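Local coordinates for protein phosphatase YwpJ (Bacillus subtilis, PDB 1NRW) that dephosphorylates phosphorylated five- and six-carbon sugars and nucleoside monophosphates in vitro, and more weakly FMN, as a magnesium-dependent phosphatase of the Cof family, at residues Y104-G109 against I170-I175; A111-Q116 against A155-F160; N174-S179 against E205-L210. All blocks are in the same frame, centred on the assembly; numbering follows the deposited sequence.

Contact 1: Y104-G109 against I170-I175; sequences YEVFTG and IDFYNI
The carbonyl oxygen of F107 meets the N-H groups of both Y173 and N174, so one residue of strand 103-108 is set against two of strand 172-178. Y173 N gives the stronger bond, 2.9 Å to F107 O and almost in line with the C=O, while that from N174 N is weak. In return F107 N gives a 2.9 Å bond to N174 O. That same oxygen lies at the edge of the F107 phenyl ring, 3.4 Å from CD2.

The tight part lies on the face of the sheet that carries V106, F172 and I175. CG1 of V106, anti to its own nitrogen (chi1 -172°), reaches the edge of the F172 ring and stands 3.5 Å from CD1. L94 of helix 87-99 packs against both V106 and I175. CB of T108 comes 3.1 Å from D171 O, and its methyl CG2 touches I170 CG1 more loosely; its hydroxyl bonds to A111 O.

At G109, which is exposed, and D171, partly exposed, direct pairing gives way to solvent: one water accepts from both backbone nitrogens, 3.0 Å from G109 N and 2.8 Å from D171 N. The Y173 ring meets this end obliquely, its CE2 3.3 Å from G109 N. Y173 and N174 set together against F107 form a classic beta bulge, here within the mixed sheet of the cap domain of a Cof-type HAD phosphatase.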
# COMPACT_ATOMS: atom_id res chain seq x y z
N TYR A 104 -12.32 5.01 9.28
CA TYR A 104 -11.88 3.74 8.71
C TYR A 104 -12.29 3.57 7.25
O TYR A 104 -13.24 4.19 6.77
CB TYR A 104 -12.38 2.57 9.57
CG TYR A 104 -13.87 2.32 9.56
CD1 TYR A 104 -14.47 1.56 8.54
CD2 TYR A 104 -14.69 2.85 10.56
CE1 TYR A 104 -15.84 1.33 8.53
CE2 TYR A 104 -16.07 2.62 10.55
CZ TYR A 104 -16.63 1.86 9.53
OH TYR A 104 -17.99 1.64 9.51
N GLU A 105 -11.54 2.74 6.54
CA GLU A 105 -11.80 2.47 5.14
C GLU A 105 -11.71 0.96 4.98
O GLU A 105 -10.78 0.33 5.49
CB GLU A 105 -10.76 3.16 4.26
CG GLU A 105 -10.74 4.68 4.42
CD GLU A 105 -9.71 5.35 3.52
OE1 GLU A 105 -9.10 4.67 2.67
OE2 GLU A 105 -9.52 6.58 3.67
N VAL A 106 -12.68 0.38 4.28
CA VAL A 106 -12.72 -1.07 4.07
C VAL A 106 -12.46 -1.40 2.61
O VAL A 106 -13.29 -1.13 1.74
CB VAL A 106 -14.08 -1.65 4.50
CG1 VAL A 106 -14.03 -3.18 4.46
CG2 VAL A 106 -14.45 -1.17 5.91
N PHE A 107 -11.30 -1.98 2.35
CA PHE A 107 -10.92 -2.36 0.99
C PHE A 107 -11.53 -3.71 0.65
O PHE A 107 -11.23 -4.71 1.30
CB PHE A 107 -9.40 -2.40 0.88
CG PHE A 107 -8.75 -1.05 1.01
CD1 PHE A 107 -8.44 -0.29 -0.12
CD2 PHE A 107 -8.49 -0.52 2.27
CE1 PHE A 107 -7.89 0.99 0.01
CE2 PHE A 107 -7.93 0.77 2.41
CZ PHE A 107 -7.64 1.51 1.27
N THR A 108 -12.38 -3.73 -0.37
CA THR A 108 -13.05 -4.95 -0.81
C THR A 108 -12.85 -5.08 -2.31
O THR A 108 -12.08 -4.33 -2.91
CB THR A 108 -14.57 -4.88 -0.54
OG1 THR A 108 -15.17 -3.93 -1.43
CG2 THR A 108 -14.84 -4.47 0.89
N GLY A 109 -13.55 -6.02 -2.93
CA GLY A 109 -13.41 -6.19 -4.37
C GLY A 109 -14.06 -5.05 -5.13
O GLY A 109 -13.43 -4.41 -5.99
N ILE A 170 -19.31 -10.16 -0.62
CA ILE A 170 -18.42 -9.07 -0.27
C ILE A 170 -17.23 -9.59 0.52
O ILE A 170 -17.37 -10.10 1.64
CB ILE A 170 -19.14 -7.98 0.57
CG1 ILE A 170 -18.15 -6.89 0.97
CG2 ILE A 170 -19.78 -8.61 1.79
CD1 ILE A 170 -18.76 -5.76 1.79
N ASP A 171 -16.04 -9.49 -0.07
CA ASP A 171 -14.83 -9.96 0.58
C ASP A 171 -14.09 -8.79 1.22
O ASP A 171 -14.04 -7.70 0.66
CB ASP A 171 -13.92 -10.65 -0.44
CG ASP A 171 -14.55 -11.90 -1.03
OD1 ASP A 171 -14.90 -12.82 -0.25
OD2 ASP A 171 -14.70 -11.97 -2.26
N PHE A 172 -13.52 -9.04 2.39
CA PHE A 172 -12.78 -8.03 3.13
C PHE A 172 -11.29 -8.32 2.96
O PHE A 172 -10.81 -9.37 3.37
CB PHE A 172 -13.16 -8.09 4.61
CG PHE A 172 -14.62 -7.79 4.86
CD1 PHE A 172 -15.09 -6.49 4.80
CD2 PHE A 172 -15.52 -8.82 5.13
CE1 PHE A 172 -16.45 -6.21 4.99
CE2 PHE A 172 -16.87 -8.55 5.32
CZ PHE A 172 -17.34 -7.24 5.25
N TYR A 173 -10.56 -7.38 2.35
CA TYR A 173 -9.14 -7.58 2.11
C TYR A 173 -8.21 -6.83 3.05
O TYR A 173 -7.23 -7.38 3.53
CB TYR A 173 -8.79 -7.16 0.68
CG TYR A 173 -9.55 -7.90 -0.40
CD1 TYR A 173 -9.66 -9.29 -0.38
CD2 TYR A 173 -10.15 -7.20 -1.44
CE1 TYR A 173 -10.36 -9.97 -1.38
CE2 TYR A 173 -10.85 -7.86 -2.45
CZ TYR A 173 -10.95 -9.25 -2.41
OH TYR A 173 -11.63 -9.90 -3.41
N ASN A 174 -8.52 -5.56 3.31
CA ASN A 174 -7.67 -4.74 4.16
C ASN A 174 -8.55 -3.70 4.82
O ASN A 174 -9.49 -3.19 4.21
CB ASN A 174 -6.59 -4.08 3.28
CG ASN A 174 -5.47 -3.42 4.08
OD1 ASN A 174 -5.10 -3.87 5.16
ND2 ASN A 174 -4.89 -2.36 3.52
N ILE A 175 -8.27 -3.41 6.09
CA ILE A 175 -9.03 -2.42 6.84
C ILE A 175 -8.06 -1.38 7.38
O ILE A 175 -7.13 -1.71 8.12
CB ILE A 175 -9.79 -3.06 8.02
CG1 ILE A 175 -10.80 -4.08 7.50
CG2 ILE A 175 -10.52 -1.97 8.82
CD1 ILE A 175 -11.48 -4.90 8.59
O HOH W 1 -15.91 -7.82 -2.35

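Contact 2: A111-Q116 against A155-F160; sequences AIYTPQ and AYINSF
Y113 carries its ring beside its own backbone nitrogen, chi1 -67°, and this swings CD1 onto the methyl of A155, with CD1 to CB 3.5 Å. I157 has chi1 58°, which sets CG1 between its nitrogen and carbonyl carbon, against the carbonyl group of T114, and leaves CG2 to meet the same tyrosine carbon, CD1 of Y113, at 3.7 Å. The Y113 and I157 side chains cross at about a right angle, and both alanine and isoleucine methyls approach the ring obliquely. L163 packs on both Y113 and I157, and the Y113 hydroxyl bonds to S110 OG.

The backbones pair in parallel, strand 112-114 with strand 154-156, an outermost strand of the six-stranded cap sheet. A155 N bonds to I112 O at 2.9 Å, the donor standing above the carbonyl plane; T114 N bonds to A155 O, nearly in line with that C=O. The last bond, I157 N to T114 O at 3.1 Å, comes from well out of the carbonyl plane, and CA of Y156 touches the same oxygen.

At the far end, the Y156 ring brings its edge to the carbonyl of P115, CE1 to O 3.4 Å. Its hydroxyl donates to N158 OD1 at 2.8 Å, tying the ring to its own chain. T114 OG1 accepts from Q116 N, an ST turn that bends the chain as the strand ends, and is also bonded to Y104 O.

The chemistry is thus divided: backbone N-H groups define the strand pairing, and methyls against one aromatic ring fill one side of it. I157 O, buried beside P115, has no polar partner in the model; the CA of P115, 3.1 Å from it, offers at most a weak C-H contact.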
# COMPACT_ATOMS: atom_id res chain seq x y z
N ALA A 111 -15.38 -1.92 -3.99
CA ALA A 111 -14.94 -0.57 -3.69
C ALA A 111 -14.36 -0.46 -2.28
O ALA A 111 -14.16 -1.46 -1.60
CB ALA A 111 -16.10 0.41 -3.84
N ILE A 112 -14.09 0.77 -1.87
CA ILE A 112 -13.56 1.04 -0.54
C ILE A 112 -14.71 1.66 0.23
O ILE A 112 -15.09 2.80 -0.01
CB ILE A 112 -12.40 2.06 -0.59
CG1 ILE A 112 -11.32 1.58 -1.57
CG2 ILE A 112 -11.79 2.21 0.80
CD1 ILE A 112 -10.22 2.60 -1.80
N TYR A 113 -15.29 0.90 1.15
CA TYR A 113 -16.42 1.38 1.94
C TYR A 113 -15.96 2.20 3.13
O TYR A 113 -14.98 1.87 3.78
CB TYR A 113 -17.26 0.19 2.41
CG TYR A 113 -17.95 -0.51 1.28
CD1 TYR A 113 -19.06 0.06 0.65
CD2 TYR A 113 -17.47 -1.73 0.79
CE1 TYR A 113 -19.67 -0.56 -0.43
CE2 TYR A 113 -18.08 -2.36 -0.30
CZ TYR A 113 -19.18 -1.76 -0.90
OH TYR A 113 -19.79 -2.37 -1.97
N THR A 114 -16.69 3.28 3.41
CA THR A 114 -16.34 4.14 4.52
C THR A 114 -17.51 5.05 4.89
O THR A 114 -18.30 5.43 4.03
CB THR A 114 -15.12 5.04 4.18
OG1 THR A 114 -14.84 5.91 5.28
CG2 THR A 114 -15.40 5.88 2.94
N PRO A 115 -17.64 5.38 6.18
CA PRO A 115 -18.72 6.25 6.66
C PRO A 115 -18.23 7.71 6.77
O PRO A 115 -19.00 8.61 7.09
CB PRO A 115 -19.05 5.66 8.02
CG PRO A 115 -17.70 5.25 8.52
CD PRO A 115 -17.04 4.63 7.30
N GLN A 116 -16.94 7.93 6.50
CA GLN A 116 -16.36 9.27 6.59
C GLN A 116 -16.79 10.20 5.46
O GLN A 116 -17.15 9.76 4.37
CB GLN A 116 -14.83 9.18 6.61
CG GLN A 116 -14.20 9.06 8.00
CD GLN A 116 -14.77 7.93 8.83
OE1 GLN A 116 -15.58 8.16 9.73
NE2 GLN A 116 -14.37 6.71 8.53
N ALA A 155 -17.16 4.32 -1.37
CA ALA A 155 -18.58 4.03 -1.36
C ALA A 155 -19.00 4.33 0.07
O ALA A 155 -18.43 3.78 1.01
CB ALA A 155 -18.83 2.58 -1.71
N TYR A 156 -19.99 5.20 0.24
CA TYR A 156 -20.45 5.58 1.56
C TYR A 156 -21.39 4.58 2.21
O TYR A 156 -22.24 3.97 1.55
CB TYR A 156 -21.16 6.94 1.50
CG TYR A 156 -21.85 7.31 2.80
CD1 TYR A 156 -21.12 7.80 3.88
CD2 TYR A 156 -23.23 7.14 2.95
CE1 TYR A 156 -21.75 8.12 5.09
CE2 TYR A 156 -23.86 7.45 4.15
CZ TYR A 156 -23.12 7.93 5.21
OH TYR A 156 -23.75 8.23 6.40
N ILE A 157 -21.23 4.42 3.52
CA ILE A 157 -22.09 3.55 4.32
C ILE A 157 -22.37 4.29 5.62
O ILE A 157 -21.52 5.03 6.12
CB ILE A 157 -21.42 2.19 4.66
CG1 ILE A 157 -20.10 2.41 5.40
CG2 ILE A 157 -21.21 1.38 3.38
CD1 ILE A 157 -19.46 1.12 5.90
N ASN A 158 -23.58 4.12 6.15
CA ASN A 158 -23.95 4.78 7.40
C ASN A 158 -23.30 4.06 8.57
O ASN A 158 -22.91 4.67 9.56
CB ASN A 158 -25.48 4.77 7.57
CG ASN A 158 -26.20 5.48 6.44
OD1 ASN A 158 -26.03 6.68 6.23
ND2 ASN A 158 -27.01 4.73 5.69
N SER A 159 -23.19 2.74 8.44
CA SER A 159 -22.58 1.90 9.47
C SER A 159 -21.97 0.66 8.84
O SER A 159 -22.42 0.19 7.80
CB SER A 159 -23.63 1.48 10.50
OG SER A 159 -23.07 0.64 11.48
N PHE A 160 -20.94 0.12 9.49
CA PHE A 160 -20.25 -1.08 9.00
C PHE A 160 -21.26 -2.21 8.90
O PHE A 160 -21.06 -3.18 8.17
CB PHE A 160 -19.14 -1.47 9.98
CG PHE A 160 -19.65 -2.09 11.26
CD1 PHE A 160 -19.69 -3.47 11.41
CD2 PHE A 160 -20.11 -1.29 12.30
CE1 PHE A 160 -20.20 -4.05 12.57
CE2 PHE A 160 -20.63 -1.85 13.46
CZ PHE A 160 -20.67 -3.24 13.60

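Contact 3: N174-S179 against E205-L210; sequences NILGFS and EHNFEL
Backbone bonds dominate between G177 and F208 and between I175 and L210, two hydrogen-bonded pairs of an antiparallel strand pairing. The bond from G177 N to F208 O is virtually straight, 179° at the hydrogen and 2.9 Å long; F208 N answers in the plane of the G177 carbonyl. I175 and L210 exchange two bonds, and S179 N reaches H206 O.

Aromatic contacts form a second group. The F208 ring, with chi1 of 52°, folds back over the glycine: G177 CA sits over its face, 4.2 Å from the centroid, in a CH-pi contact, and G177 O lies above the same ring nearer the rim. On the other face of the sheet F178 lays CE1 3.6 Å from CB of H206, and CB of N207 lies at the edge of the F178 ring. The H206 imidazole has S179 O at its edge, and its ND1 is bonded to D127 of helix 118-132.

The polar side chains make a third group. N174 ND2 donates to E209 OE1 at 2.9 Å; OE1 lies in the amide plane of N174, whereas ND2 stands above the carboxylate plane of E209. ND2 also bonds to G45 O, and E209 OE2 to S203 OG, so both carboxylate oxygens are held. The side chain of E209 is about 5 Å from a bound phosphate ion, probably from the crystallisation liquor, and about 4 Å from phosphate-binding G45; this end of the cap sheet thus appears to border the phosphate site between cap and core of a HAD phosphatase.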
# COMPACT_ATOMS: atom_id res chain seq x y z
N ASN A 174 -8.52 -5.56 3.31
CA ASN A 174 -7.67 -4.74 4.16
C ASN A 174 -8.55 -3.70 4.82
O ASN A 174 -9.49 -3.19 4.21
CB ASN A 174 -6.59 -4.08 3.28
CG ASN A 174 -5.47 -3.42 4.08
OD1 ASN A 174 -5.10 -3.87 5.16
ND2 ASN A 174 -4.89 -2.36 3.52
N ILE A 175 -8.27 -3.41 6.09
CA ILE A 175 -9.03 -2.42 6.84
C ILE A 175 -8.06 -1.38 7.38
O ILE A 175 -7.13 -1.71 8.12
CB ILE A 175 -9.79 -3.06 8.02
CG1 ILE A 175 -10.80 -4.08 7.50
CG2 ILE A 175 -10.52 -1.97 8.82
CD1 ILE A 175 -11.48 -4.90 8.59
N LEU A 176 -8.27 -0.13 6.99
CA LEU A 176 -7.43 0.96 7.45
C LEU A 176 -8.15 1.70 8.58
O LEU A 176 -9.33 2.01 8.46
CB LEU A 176 -7.13 1.93 6.30
CG LEU A 176 -6.28 3.18 6.61
CD1 LEU A 176 -5.58 3.64 5.34
CD2 LEU A 176 -7.16 4.30 7.18
N GLY A 177 -7.43 1.93 9.67
CA GLY A 177 -7.96 2.66 10.82
C GLY A 177 -7.14 3.93 10.96
O GLY A 177 -5.93 3.91 10.78
N PHE A 178 -7.80 5.04 11.31
CA PHE A 178 -7.10 6.32 11.43
C PHE A 178 -7.59 7.12 12.63
O PHE A 178 -8.77 7.08 12.97
CB PHE A 178 -7.34 7.13 10.15
CG PHE A 178 -6.86 8.56 10.21
CD1 PHE A 178 -5.65 8.94 9.63
CD2 PHE A 178 -7.65 9.54 10.82
CE1 PHE A 178 -5.23 10.27 9.64
CE2 PHE A 178 -7.24 10.88 10.84
CZ PHE A 178 -6.03 11.25 10.25
N SER A 179 -6.67 7.85 13.25
CA SER A 179 -7.02 8.72 14.37
C SER A 179 -5.97 9.82 14.52
O SER A 179 -4.78 9.56 14.37
CB SER A 179 -7.11 7.96 15.69
OG SER A 179 -7.51 8.83 16.73
N GLU A 205 1.77 8.01 9.58
CA GLU A 205 1.85 8.34 11.00
C GLU A 205 0.57 8.21 11.82
O GLU A 205 0.63 7.87 13.01
CB GLU A 205 2.43 9.75 11.17
CG GLU A 205 3.93 9.84 10.89
CD GLU A 205 4.42 11.27 10.80
OE1 GLU A 205 3.96 12.11 11.60
OE2 GLU A 205 5.28 11.55 9.94
N HIS A 206 -0.58 8.48 11.22
CA HIS A 206 -1.82 8.38 11.97
C HIS A 206 -2.76 7.25 11.57
O HIS A 206 -3.97 7.33 11.79
CB HIS A 206 -2.55 9.72 11.93
CG HIS A 206 -1.76 10.84 12.53
ND1 HIS A 206 -0.76 11.50 11.85
CD2 HIS A 206 -1.78 11.38 13.78
CE1 HIS A 206 -0.20 12.39 12.65
NE2 HIS A 206 -0.80 12.34 13.82
N ASN A 207 -2.22 6.20 10.97
CA ASN A 207 -3.05 5.06 10.62
C ASN A 207 -2.38 3.74 10.94
O ASN A 207 -1.21 3.69 11.33
CB ASN A 207 -3.47 5.10 9.12
CG ASN A 207 -2.37 4.58 8.17
OD1 ASN A 207 -1.65 3.63 8.47
ND2 ASN A 207 -2.29 5.20 7.00
N PHE A 208 -3.18 2.69 10.83
CA PHE A 208 -2.72 1.32 10.98
C PHE A 208 -3.63 0.55 10.03
O PHE A 208 -4.74 0.98 9.74
CB PHE A 208 -2.81 0.81 12.43
CG PHE A 208 -4.16 0.99 13.08
CD1 PHE A 208 -5.14 0.01 12.97
CD2 PHE A 208 -4.42 2.11 13.87
CE1 PHE A 208 -6.36 0.14 13.64
CE2 PHE A 208 -5.63 2.25 14.55
CZ PHE A 208 -6.60 1.26 14.43
N GLU A 209 -3.12 -0.56 9.50
CA GLU A 209 -3.89 -1.37 8.57
C GLU A 209 -3.93 -2.80 9.06
O GLU A 209 -2.95 -3.31 9.60
CB GLU A 209 -3.27 -1.31 7.17
CG GLU A 209 -3.32 0.07 6.51
CD GLU A 209 -2.63 0.09 5.14
OE1 GLU A 209 -2.50 -0.98 4.51
OE2 GLU A 209 -2.24 1.19 4.69
N LEU A 210 -5.07 -3.45 8.86
CA LEU A 210 -5.25 -4.83 9.27
C LEU A 210 -5.71 -5.69 8.10
O LEU A 210 -6.71 -5.39 7.44
CB LEU A 210 -6.30 -4.91 10.39
CG LEU A 210 -5.90 -4.28 11.73
CD1 LEU A 210 -7.14 -4.08 12.59
CD2 LEU A 210 -4.89 -5.18 12.43

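In the fold
All three contacts lie in one six-stranded mixed sheet, ordered 154-156, 112-114, 103-108, 172-178, 207-212, 198-201. Contact 2 joins the first two strands; strand 112-114 follows 103-108 in the chain and pairs with it, contact 1 joins 103-108 to 172-178, and contact 3 carries 172-178 on to 207-212, so the contacts tile consecutive strands. Centres of contacts 1 and 2 are 10 Å apart, of 1 and 3 12 Å, and of 2 and 3 15 Å. Along the chain, contact 2 is nested inside the loop closed by contact 1, and contact 3 opens where contact 1 ends. Remote segments thus build one cap sheet, separate from the eight-stranded core sheet that carries D10, the probable nucleophile.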